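Local atomic coordinates of Exo-poly-alpha-D-galacturonosidase (Thermotoga maritima, PDB entry 3JUR), a protein that probably hydrolyses the polygalacturonic acid chains of pectin, releasing sugar units from chain ends. Residues D[223-231]-D[248-256]; D[285-296]-D[313-324]. All blocks are in the same frame, centred on the assembly; numbering follows the deposited sequence.

Near the N terminus, helix 6-16 lies along the outside of the solenoid and brings Glu13 to Tyr248 in contact 1 and Glu11 to Arg286 and Arg315 in contact 2. Contact 1 then closes a loop of 16 residues, pairing 223-231 with 248-256. Contact 2 opens only afterwards and closes a second 16-residue loop between 285-296 and 313-324, so the two follow in series, neither nesting nor crossing. They adjoin through strand 280-291, which runs beside strands 249-252 and 255-258. At this seam Cys254 O probably accepts a hydrogen bond from Leu289 N, and Asn288 OD1 probably accepts one from Cys254 N, joining the four segments into consecutive rungs.

Contact 1: residues D[223-231]-D[248-256]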
loop_
_atom_site.group_PDB
_atom_site.type_symbol
_atom_site.label_atom_id
_atom_site.label_comp_id
_atom_site.label_asym_id
_atom_site.label_seq_id
_atom_site.Cartn_x
_atom_site.Cartn_y
_atom_site.Cartn_z
ATOM N N ASN D 223 -44.601 -7.061 -7.532
ATOM C CA ASN D 223 -44.761 -6.862 -6.089
ATOM C C ASN D 223 -44.539 -8.159 -5.301
ATOM O O ASN D 223 -45.482 -8.769 -4.774
ATOM C CB ASN D 223 -46.106 -6.200 -5.752
ATOM C CG ASN D 223 -46.279 -5.957 -4.266
ATOM O OD1 ASN D 223 -45.310 -5.946 -3.512
ATOM N ND2 ASN D 223 -47.522 -5.760 -3.836
ATOM N N VAL D 224 -43.273 -8.566 -5.226
ATOM C CA VAL D 224 -42.896 -9.802 -4.558
ATOM C C VAL D 224 -41.937 -9.494 -3.395
ATOM O O VAL D 224 -40.948 -8.773 -3.568
ATOM C CB VAL D 224 -42.251 -10.804 -5.562
ATOM C CG1 VAL D 224 -41.931 -12.135 -4.891
ATOM C CG2 VAL D 224 -43.149 -11.012 -6.788
ATOM N N ILE D 225 -42.258 -10.021 -2.214
ATOM C CA ILE D 225 -41.409 -9.887 -1.031
ATOM C C ILE D 225 -40.970 -11.278 -0.549
ATOM O O ILE D 225 -41.798 -12.156 -0.301
ATOM C CB ILE D 225 -42.131 -9.137 0.127
ATOM C CG1 ILE D 225 -42.479 -7.705 -0.281
ATOM C CG2 ILE D 225 -41.288 -9.136 1.396
ATOM C CD1 ILE D 225 -43.540 -7.038 0.615
ATOM N N ILE D 226 -39.661 -11.472 -0.443
ATOM C CA ILE D 226 -39.114 -12.679 0.166
ATOM C C ILE D 226 -38.199 -12.224 1.287
ATOM O O ILE D 226 -37.215 -11.507 1.066
ATOM C CB ILE D 226 -38.383 -13.568 -0.852
ATOM C CG1 ILE D 226 -39.339 -13.970 -1.978
ATOM C CG2 ILE D 226 -37.836 -14.830 -0.177
ATOM C CD1 ILE D 226 -38.650 -14.247 -3.289
ATOM N N ARG D 227 -38.541 -12.621 2.503
ATOM C CA ARG D 227 -37.918 -12.040 3.674
ATOM C C ARG D 227 -37.826 -13.062 4.798
ATOM O O ARG D 227 -38.739 -13.866 4.984
ATOM C CB ARG D 227 -38.694 -10.765 4.062
ATOM C CG ARG D 227 -39.173 -10.656 5.484
ATOM C CD ARG D 227 -40.692 -10.450 5.537
ATOM N NE ARG D 227 -41.130 -9.115 5.126
ATOM C CZ ARG D 227 -42.344 -8.607 5.356
ATOM N NH1 ARG D 227 -43.273 -9.305 6.006
ATOM N NH2 ARG D 227 -42.630 -7.386 4.939
ATOM N N ASN D 228 -36.706 -13.036 5.515
ATOM C CA ASN D 228 -36.463 -13.916 6.666
ATOM C C ASN D 228 -36.683 -15.415 6.416
ATOM O O ASN D 228 -37.160 -16.138 7.291
ATOM C CB ASN D 228 -37.234 -13.432 7.910
ATOM C CG ASN D 228 -36.783 -12.055 8.371
ATOM O OD1 ASN D 228 -37.416 -11.044 8.047
ATOM N ND2 ASN D 228 -35.666 -12.003 9.100
ATOM N N ILE D 229 -36.316 -15.871 5.223
ATOM C CA ILE D 229 -36.332 -17.297 4.913
ATOM C C ILE D 229 -34.919 -17.885 4.947
ATOM O O ILE D 229 -33.928 -17.154 4.884
ATOM C CB ILE D 229 -36.988 -17.602 3.540
ATOM C CG1 ILE D 229 -36.129 -17.074 2.391
ATOM C CG2 ILE D 229 -38.411 -17.056 3.476
ATOM C CD1 ILE D 229 -36.181 -17.930 1.169
ATOM N N GLU D 230 -34.835 -19.206 5.067
ATOM C CA GLU D 230 -33.569 -19.891 4.917
ATOM C C GLU D 230 -33.624 -20.920 3.800
ATOM O O GLU D 230 -34.490 -21.797 3.803
ATOM C CB GLU D 230 -33.125 -20.558 6.218
ATOM C CG GLU D 230 -31.740 -21.200 6.075
ATOM C CD GLU D 230 -31.255 -21.938 7.306
ATOM O OE1 GLU D 230 -31.920 -21.880 8.362
ATOM O OE2 GLU D 230 -30.182 -22.567 7.214
ATOM N N ILE D 231 -32.703 -20.793 2.845
ATOM C CA ILE D 231 -32.470 -21.823 1.840
ATOM C C ILE D 231 -31.254 -22.631 2.259
ATOM O O ILE D 231 -30.178 -22.072 2.514
ATOM C CB ILE D 231 -32.173 -21.233 0.432
ATOM C CG1 ILE D 231 -33.277 -20.268 -0.032
ATOM C CG2 ILE D 231 -31.933 -22.359 -0.587
ATOM C CD1 ILE D 231 -34.588 -20.911 -0.309
ATOM N N TYR D 248 -40.408 -4.942 -9.404
ATOM C CA TYR D 248 -40.639 -4.513 -8.015
ATOM C C TYR D 248 -40.610 -5.691 -7.056
ATOM O O TYR D 248 -41.651 -6.270 -6.709
ATOM C CB TYR D 248 -41.946 -3.721 -7.853
ATOM C CG TYR D 248 -42.031 -2.475 -8.691
ATOM C CD1 TYR D 248 -41.096 -1.455 -8.550
ATOM C CD2 TYR D 248 -43.071 -2.297 -9.605
ATOM C CE1 TYR D 248 -41.174 -0.293 -9.319
ATOM C CE2 TYR D 248 -43.163 -1.140 -10.375
ATOM C CZ TYR D 248 -42.206 -0.146 -10.230
ATOM O OH TYR D 248 -42.278 1.000 -10.987
ATOM N N MET D 249 -39.402 -6.046 -6.644
ATOM C CA MET D 249 -39.190 -7.165 -5.754
ATOM C C MET D 249 -38.193 -6.790 -4.674
ATOM O O MET D 249 -37.213 -6.074 -4.935
ATOM C CB MET D 249 -38.700 -8.380 -6.544
ATOM C CG MET D 249 -38.466 -9.631 -5.717
ATOM S SD MET D 249 -38.322 -11.079 -6.780
ATOM C CE MET D 249 -37.714 -12.284 -5.627
ATOM N N LEU D 250 -38.459 -7.277 -3.465
ATOM C CA LEU D 250 -37.558 -7.121 -2.333
ATOM C C LEU D 250 -37.159 -8.482 -1.792
ATOM O O LEU D 250 -38.006 -9.347 -1.564
ATOM C CB LEU D 250 -38.217 -6.278 -1.230
ATOM C CG LEU D 250 -37.521 -6.185 0.130
ATOM C CD1 LEU D 250 -36.144 -5.498 0.019
ATOM C CD2 LEU D 250 -38.423 -5.467 1.132
ATOM N N ILE D 251 -35.859 -8.673 -1.620
ATOM C CA ILE D 251 -35.305 -9.868 -0.982
ATOM C C ILE D 251 -34.427 -9.349 0.148
ATOM O O ILE D 251 -33.416 -8.688 -0.103
ATOM C CB ILE D 251 -34.434 -10.717 -1.950
ATOM C CG1 ILE D 251 -35.239 -11.155 -3.181
ATOM C CG2 ILE D 251 -33.841 -11.921 -1.212
ATOM C CD1 ILE D 251 -34.385 -11.651 -4.368
ATOM N N GLU D 252 -34.824 -9.634 1.386
ATOM C CA GLU D 252 -34.131 -9.077 2.544
ATOM C C GLU D 252 -34.087 -10.041 3.720
ATOM O O GLU D 252 -34.979 -10.882 3.880
ATOM C CB GLU D 252 -34.751 -7.727 2.953
ATOM C CG GLU D 252 -36.164 -7.797 3.548
ATOM C CD GLU D 252 -36.628 -6.464 4.137
ATOM O OE1 GLU D 252 -35.907 -5.445 3.991
ATOM O OE2 GLU D 252 -37.715 -6.434 4.761
ATOM N N LYS D 253 -33.032 -9.926 4.524
ATOM C CA LYS D 253 -32.894 -10.676 5.780
ATOM C C LYS D 253 -32.940 -12.200 5.616
ATOM O O LYS D 253 -33.278 -12.917 6.558
ATOM C CB LYS D 253 -33.945 -10.196 6.801
ATOM C CG LYS D 253 -33.589 -8.895 7.517
ATOM C CD LYS D 253 -32.804 -9.187 8.798
ATOM C CE LYS D 253 -31.705 -8.146 9.049
ATOM N NZ LYS D 253 -32.243 -6.887 9.643
ATOM N N CYS D 254 -32.598 -12.692 4.426
ATOM C CA CYS D 254 -32.592 -14.134 4.156
ATOM C C CYS D 254 -31.216 -14.777 4.389
ATOM O O CYS D 254 -30.182 -14.101 4.325
ATOM C CB CYS D 254 -33.068 -14.423 2.724
ATOM S SG CYS D 254 -34.741 -13.819 2.330
ATOM N N ARG D 255 -31.230 -16.084 4.652
ATOM C CA ARG D 255 -30.023 -16.901 4.802
ATOM C C ARG D 255 -29.960 -17.946 3.682
ATOM O O ARG D 255 -30.960 -18.619 3.410
ATOM C CB ARG D 255 -30.008 -17.593 6.171
ATOM C CG ARG D 255 -29.000 -18.740 6.279
ATOM C CD ARG D 255 -27.692 -18.324 6.937
ATOM N NE ARG D 255 -27.677 -18.769 8.328
ATOM C CZ ARG D 255 -26.915 -19.746 8.813
ATOM N NH1 ARG D 255 -26.051 -20.391 8.035
ATOM N NH2 ARG D 255 -27.008 -20.068 10.099
ATOM N N PHE D 256 -28.786 -18.081 3.056
ATOM C CA PHE D 256 -28.588 -18.969 1.901
ATOM C C PHE D 256 -27.397 -19.908 2.044
ATOM O O PHE D 256 -26.286 -19.483 2.383
ATOM C CB PHE D 256 -28.332 -18.168 0.618
ATOM C CG PHE D 256 -29.430 -17.215 0.243
ATOM C CD1 PHE D 256 -30.440 -17.609 -0.632
ATOM C CD2 PHE D 256 -29.426 -15.911 0.724
ATOM C CE1 PHE D 256 -31.448 -16.722 -0.994
ATOM C CE2 PHE D 256 -30.414 -15.011 0.362
ATOM C CZ PHE D 256 -31.440 -15.419 -0.489
HETATM O O HOH W 1 -40.483 -6.413 3.933
#
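A bridging water accepts a hydrogen bond from Arg227 NH2 at 2.6 Å and donates one to Glu252 OE2 at 2.9 Å, lying at the edge of the guanidinium and in its plane. Direct contact between the two side chains is aliphatic, CB of Arg227 touching CG of Glu252. Each has a salt bridge to a flanking rung, Arg227 NH1 to Glu204 and Glu252 OE1 to Arg286, and Arg227 NH1 also binds Glu20 of the N-terminal segment. On the same face Glu230 and Arg255 run side by side, CG to CG at 3.7 Å. Their carboxylate and guanidinium planes are only 15° apart, yet the charged atoms do not touch.

The other face turns inward and is apolar. Val224 CB meets Met249 CG, and Ile231 CG1 reaches Phe256 CD1 at 3.9 Å. Ile241 and Pro243 continue this packing. At the bend between the strand pairs, Ile229 has CG1 between its backbone N and carbonyl carbon (chi1 68°), which carries that branch to Cys254 SG at 3.5 Å.

Backbone bonds run from Val224 N to Tyr248 O through to Ile231 N to Arg255 O, the latter 2.8 Å. Asn228 and Lys253 both take left-handed backbone conformations, bending the two chains together, and the amide ND2 of Asn228 lies 3.4 Å from Lys253 CB. Parallel strands in register, bent at matching positions around an apolar interior, are characteristic of the parallel beta-helix of glycosyl hydrolase family 28.

Contact 2: residues D[285-296]-D[313-324]; sequences VRDNLVISQASH and VARNNVYMNVER
Asn288 and Asn317 lie side by side with amide planes 6° apart, and OD1 of Asn317 is gripped twice, by Asn288 N and by Asn288 ND2, each at 3.0 Å. In Asn317 the CG branch sits beside the backbone N (chi1 -58°), turning ND2 to Val285 O, also 3.0 Å away. That carbonyl additionally accepts from Arg315 N, and Asn317 ND2 approaches it from above the carbonyl plane. Bonds at both its OD1 and ND2 fix the rotation of the buried Asn317 amide.

Apolar pairs follow the polar turn. Val290 sends CG2 to Tyr319 CD1 and CG1 to Val322 CG1, both at 3.6 Å, and Leu289 CD1 rests on Val318 CG1 on the other face. Beyond the strands, Arg324 NH1 reaches His296 O at 2.7 Å and also forms a salt bridge with Glu323, whose OE1 lies over one face of the His296 ring. Asp287 OD1 takes a hydrogen bond from Asn316 ND2 at 2.8 Å, with the carboxylate and amide planes nearly perpendicular (82°), while two waters link Asp287 to Arg315.

Farther out, Glu11 of the N-terminal helix binds both Arg286 and Arg315, Arg286 NE also pairs with Glu252 of the preceding rung, and Glu354 holds Arg324. His296 packs against Asp260 and Asp261, as might be expected near the active-site cleft in this family. Met320 of the second subunit packs on Leu289 and Val318. The amides continue from rung to rung: Asn288 binds Ile251 and Cys254, and Asn346 binds Ala314 and Asn317, making the asparagine stack of a parallel beta-helix.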
loop_
_atom_site.group_PDB
_atom_site.type_symbol
_atom_site.label_atom_id
_atom_site.label_comp_id
_atom_site.label_asym_id
_atom_site.label_seq_id
_atom_site.Cartn_x
_atom_site.Cartn_y
_atom_site.Cartn_z
ATOM N N VAL D 285 -32.118 -6.223 -3.267
ATOM C CA VAL D 285 -31.572 -7.346 -2.501
ATOM C C VAL D 285 -30.725 -6.759 -1.367
ATOM O O VAL D 285 -29.651 -6.205 -1.620
ATOM C CB VAL D 285 -30.703 -8.254 -3.409
ATOM C CG1 VAL D 285 -30.157 -9.476 -2.643
ATOM C CG2 VAL D 285 -31.508 -8.699 -4.635
ATOM N N ARG D 286 -31.207 -6.849 -0.126
ATOM C CA ARG D 286 -30.502 -6.183 0.978
ATOM C C ARG D 286 -30.509 -6.974 2.287
ATOM O O ARG D 286 -31.439 -7.752 2.556
ATOM C CB ARG D 286 -31.080 -4.778 1.209
ATOM C CG ARG D 286 -32.512 -4.784 1.711
ATOM C CD ARG D 286 -33.061 -3.376 1.874
ATOM N NE ARG D 286 -34.302 -3.379 2.637
ATOM C CZ ARG D 286 -35.032 -2.295 2.887
ATOM N NH1 ARG D 286 -34.660 -1.115 2.411
ATOM N NH2 ARG D 286 -36.148 -2.394 3.601
ATOM N N ASP D 287 -29.474 -6.747 3.103
ATOM C CA ASP D 287 -29.372 -7.325 4.454
ATOM C C ASP D 287 -29.452 -8.861 4.493
ATOM O O ASP D 287 -29.964 -9.435 5.465
ATOM C CB ASP D 287 -30.445 -6.730 5.396
ATOM C CG ASP D 287 -30.475 -5.210 5.374
ATOM O OD1 ASP D 287 -29.400 -4.573 5.469
ATOM O OD2 ASP D 287 -31.589 -4.653 5.272
ATOM N N ASN D 288 -28.956 -9.514 3.448
ATOM C CA ASN D 288 -28.950 -10.974 3.376
ATOM C C ASN D 288 -27.616 -11.570 3.773
ATOM O O ASN D 288 -26.589 -10.879 3.773
ATOM C CB ASN D 288 -29.304 -11.459 1.970
ATOM C CG ASN D 288 -30.657 -10.981 1.518
ATOM O OD1 ASN D 288 -31.689 -11.447 2.003
ATOM N ND2 ASN D 288 -30.665 -10.054 0.574
ATOM N N LEU D 289 -27.643 -12.863 4.092
ATOM C CA LEU D 289 -26.455 -13.587 4.505
ATOM C C LEU D 289 -26.327 -14.894 3.728
ATOM O O LEU D 289 -27.204 -15.755 3.798
ATOM C CB LEU D 289 -26.481 -13.852 6.017
ATOM C CG LEU D 289 -25.366 -14.707 6.633
ATOM C CD1 LEU D 289 -23.972 -14.078 6.404
ATOM C CD2 LEU D 289 -25.616 -14.967 8.114
ATOM N N VAL D 290 -25.239 -15.019 2.972
ATOM C CA VAL D 290 -24.921 -16.268 2.288
ATOM C C VAL D 290 -23.670 -16.852 2.940
ATOM O O VAL D 290 -22.606 -16.244 2.891
ATOM C CB VAL D 290 -24.678 -16.059 0.761
ATOM C CG1 VAL D 290 -24.432 -17.414 0.043
ATOM C CG2 VAL D 290 -25.844 -15.309 0.117
ATOM N N ILE D 291 -23.799 -18.010 3.576
ATOM C CA ILE D 291 -22.614 -18.754 4.026
ATOM C C ILE D 291 -22.655 -20.091 3.311
ATOM O O ILE D 291 -23.406 -20.994 3.691
ATOM C CB ILE D 291 -22.542 -18.941 5.564
ATOM C CG1 ILE D 291 -22.620 -17.586 6.280
ATOM C CG2 ILE D 291 -21.272 -19.711 5.948
ATOM C CD1 ILE D 291 -22.721 -17.686 7.811
ATOM N N SER D 292 -21.869 -20.194 2.244
ATOM C CA SER D 292 -22.052 -21.281 1.296
ATOM C C SER D 292 -20.827 -21.534 0.425
ATOM O O SER D 292 -20.600 -20.839 -0.567
ATOM C CB SER D 292 -23.275 -20.982 0.420
ATOM O OG SER D 292 -23.563 -22.062 -0.444
ATOM N N GLN D 293 -20.047 -22.539 0.803
ATOM C CA GLN D 293 -18.957 -23.043 -0.025
ATOM C C GLN D 293 -19.454 -23.434 -1.423
ATOM O O GLN D 293 -18.783 -23.169 -2.430
ATOM C CB GLN D 293 -18.314 -24.254 0.650
ATOM C CG GLN D 293 -17.191 -24.881 -0.145
ATOM C CD GLN D 293 -15.835 -24.518 0.397
ATOM O OE1 GLN D 293 -15.228 -25.304 1.138
ATOM N NE2 GLN D 293 -15.343 -23.319 0.045
ATOM N N ALA D 294 -20.640 -24.044 -1.469
ATOM C CA ALA D 294 -21.217 -24.559 -2.709
ATOM C C ALA D 294 -21.760 -23.490 -3.671
ATOM O O ALA D 294 -21.888 -23.753 -4.871
ATOM C CB ALA D 294 -22.307 -25.601 -2.387
ATOM N N SER D 295 -22.079 -22.298 -3.158
ATOM C CA SER D 295 -22.697 -21.251 -3.974
ATOM C C SER D 295 -21.816 -20.806 -5.137
ATOM O O SER D 295 -20.641 -20.523 -4.953
ATOM C CB SER D 295 -23.081 -20.031 -3.124
ATOM O OG SER D 295 -23.603 -18.994 -3.941
ATOM N N HIS D 296 -22.408 -20.727 -6.324
ATOM C CA HIS D 296 -21.706 -20.285 -7.534
ATOM C C HIS D 296 -21.651 -18.763 -7.683
ATOM O O HIS D 296 -20.994 -18.241 -8.592
ATOM C CB HIS D 296 -22.373 -20.897 -8.768
ATOM C CG HIS D 296 -22.212 -22.382 -8.877
ATOM N ND1 HIS D 296 -22.400 -23.061 -10.062
ATOM C CD2 HIS D 296 -21.871 -23.319 -7.958
ATOM C CE1 HIS D 296 -22.192 -24.352 -9.866
ATOM N NE2 HIS D 296 -21.865 -24.534 -8.598
ATOM N N VAL D 313 -30.505 -3.250 -7.302
ATOM C CA VAL D 313 -29.661 -2.791 -6.214
ATOM C C VAL D 313 -29.487 -3.922 -5.204
ATOM O O VAL D 313 -30.472 -4.452 -4.669
ATOM C CB VAL D 313 -30.248 -1.545 -5.496
ATOM C CG1 VAL D 313 -29.375 -1.140 -4.313
ATOM C CG2 VAL D 313 -30.420 -0.365 -6.466
ATOM N N ALA D 314 -28.228 -4.280 -4.957
ATOM C CA ALA D 314 -27.862 -5.224 -3.907
ATOM C C ALA D 314 -27.021 -4.477 -2.879
ATOM O O ALA D 314 -25.868 -4.115 -3.149
ATOM C CB ALA D 314 -27.092 -6.413 -4.479
ATOM N N ARG D 315 -27.605 -4.241 -1.705
ATOM C CA ARG D 315 -26.971 -3.425 -0.689
ATOM C C ARG D 315 -26.872 -4.127 0.665
ATOM O O ARG D 315 -27.824 -4.772 1.110
ATOM C CB ARG D 315 -27.722 -2.101 -0.537
ATOM C CG ARG D 315 -27.032 -1.107 0.374
ATOM C CD ARG D 315 -27.844 0.173 0.558
ATOM N NE ARG D 315 -29.197 -0.080 1.067
ATOM C CZ ARG D 315 -29.500 -0.415 2.322
ATOM N NH1 ARG D 315 -28.549 -0.562 3.242
ATOM N NH2 ARG D 315 -30.766 -0.605 2.659
ATOM N N ASN D 316 -25.714 -3.970 1.312
ATOM C CA ASN D 316 -25.485 -4.449 2.679
ATOM C C ASN D 316 -25.736 -5.942 2.839
ATOM O O ASN D 316 -26.390 -6.377 3.782
ATOM C CB ASN D 316 -26.323 -3.647 3.692
ATOM C CG ASN D 316 -25.807 -3.784 5.117
ATOM O OD1 ASN D 316 -24.603 -3.728 5.361
ATOM N ND2 ASN D 316 -26.721 -3.971 6.061
ATOM N N ASN D 317 -25.214 -6.724 1.904
ATOM C CA ASN D 317 -25.279 -8.162 2.014
ATOM C C ASN D 317 -23.938 -8.697 2.483
ATOM O O ASN D 317 -22.902 -8.027 2.347
ATOM C CB ASN D 317 -25.682 -8.793 0.679
ATOM C CG ASN D 317 -27.017 -8.288 0.181
ATOM O OD1 ASN D 317 -28.069 -8.636 0.721
ATOM N ND2 ASN D 317 -26.985 -7.449 -0.852
ATOM N N VAL D 318 -23.969 -9.901 3.049
ATOM C CA VAL D 318 -22.759 -10.571 3.505
ATOM C C VAL D 318 -22.640 -11.939 2.833
ATOM O O VAL D 318 -23.542 -12.769 2.951
ATOM C CB VAL D 318 -22.732 -10.710 5.037
ATOM C CG1 VAL D 318 -21.530 -11.564 5.483
ATOM C CG2 VAL D 318 -22.676 -9.317 5.699
ATOM N N TYR D 319 -21.523 -12.152 2.138
ATOM C CA TYR D 319 -21.270 -13.390 1.396
ATOM C C TYR D 319 -20.032 -14.068 1.958
ATOM O O TYR D 319 -18.980 -13.447 2.076
ATOM C CB TYR D 319 -21.071 -13.079 -0.088
ATOM C CG TYR D 319 -22.213 -12.278 -0.694
ATOM C CD1 TYR D 319 -23.424 -12.885 -1.017
ATOM C CD2 TYR D 319 -22.085 -10.919 -0.918
ATOM C CE1 TYR D 319 -24.478 -12.150 -1.574
ATOM C CE2 TYR D 319 -23.126 -10.177 -1.479
ATOM C CZ TYR D 319 -24.314 -10.803 -1.804
ATOM O OH TYR D 319 -25.334 -10.066 -2.344
ATOM N N MET D 320 -20.162 -15.333 2.333
ATOM C CA MET D 320 -19.056 -16.060 2.942
ATOM C C MET D 320 -18.820 -17.392 2.241
ATOM O O MET D 320 -19.759 -18.167 2.063
ATOM C CB MET D 320 -19.328 -16.312 4.423
ATOM C CG MET D 320 -19.253 -15.066 5.297
ATOM S SD MET D 320 -19.372 -15.425 7.071
ATOM C CE MET D 320 -18.331 -16.863 7.231
ATOM N N ASN D 321 -17.563 -17.632 1.854
ATOM C CA ASN D 321 -17.088 -18.907 1.274
ATOM C C ASN D 321 -17.565 -19.163 -0.159
ATOM O O ASN D 321 -17.261 -20.212 -0.741
ATOM C CB ASN D 321 -17.415 -20.117 2.175
ATOM C CG ASN D 321 -17.002 -19.914 3.634
ATOM O OD1 ASN D 321 -15.961 -19.343 3.927
ATOM N ND2 ASN D 321 -17.828 -20.403 4.553
ATOM N N VAL D 322 -18.288 -18.196 -0.721
ATOM C CA VAL D 322 -18.914 -18.326 -2.043
ATOM C C VAL D 322 -17.887 -18.347 -3.170
ATOM O O VAL D 322 -16.758 -17.876 -3.003
ATOM C CB VAL D 322 -19.960 -17.206 -2.302
ATOM C CG1 VAL D 322 -21.025 -17.208 -1.202
ATOM C CG2 VAL D 322 -19.289 -15.815 -2.419
ATOM N N GLU D 323 -18.273 -18.894 -4.319
ATOM C CA GLU D 323 -17.357 -18.920 -5.455
ATOM C C GLU D 323 -17.130 -17.522 -6.005
ATOM O O GLU D 323 -16.005 -17.177 -6.387
ATOM C CB GLU D 323 -17.867 -19.844 -6.564
ATOM C CG GLU D 323 -17.767 -21.328 -6.228
ATOM C CD GLU D 323 -18.182 -22.224 -7.391
ATOM O OE1 GLU D 323 -18.517 -21.697 -8.473
ATOM O OE2 GLU D 323 -18.166 -23.466 -7.224
ATOM N N ARG D 324 -18.214 -16.742 -6.055
ATOM C CA ARG D 324 -18.219 -15.398 -6.624
ATOM C C ARG D 324 -19.182 -14.516 -5.849
ATOM O O ARG D 324 -20.252 -14.970 -5.416
ATOM C CB ARG D 324 -18.652 -15.425 -8.100
ATOM C CG ARG D 324 -17.774 -16.295 -8.978
ATOM C CD ARG D 324 -18.321 -16.539 -10.377
ATOM N NE ARG D 324 -17.575 -17.666 -10.940
ATOM C CZ ARG D 324 -17.881 -18.944 -10.746
ATOM N NH1 ARG D 324 -18.967 -19.281 -10.043
ATOM N NH2 ARG D 324 -17.107 -19.885 -11.267
HETATM O O HOH W 2 -29.198 -2.003 5.818
HETATM O O HOH W 3 -32.223 -1.721 5.198
HETATM O O HOH W 4 -16.515 -21.725 -2.846
HETATM O O HOH W 5 -18.118 -24.457 -4.876
#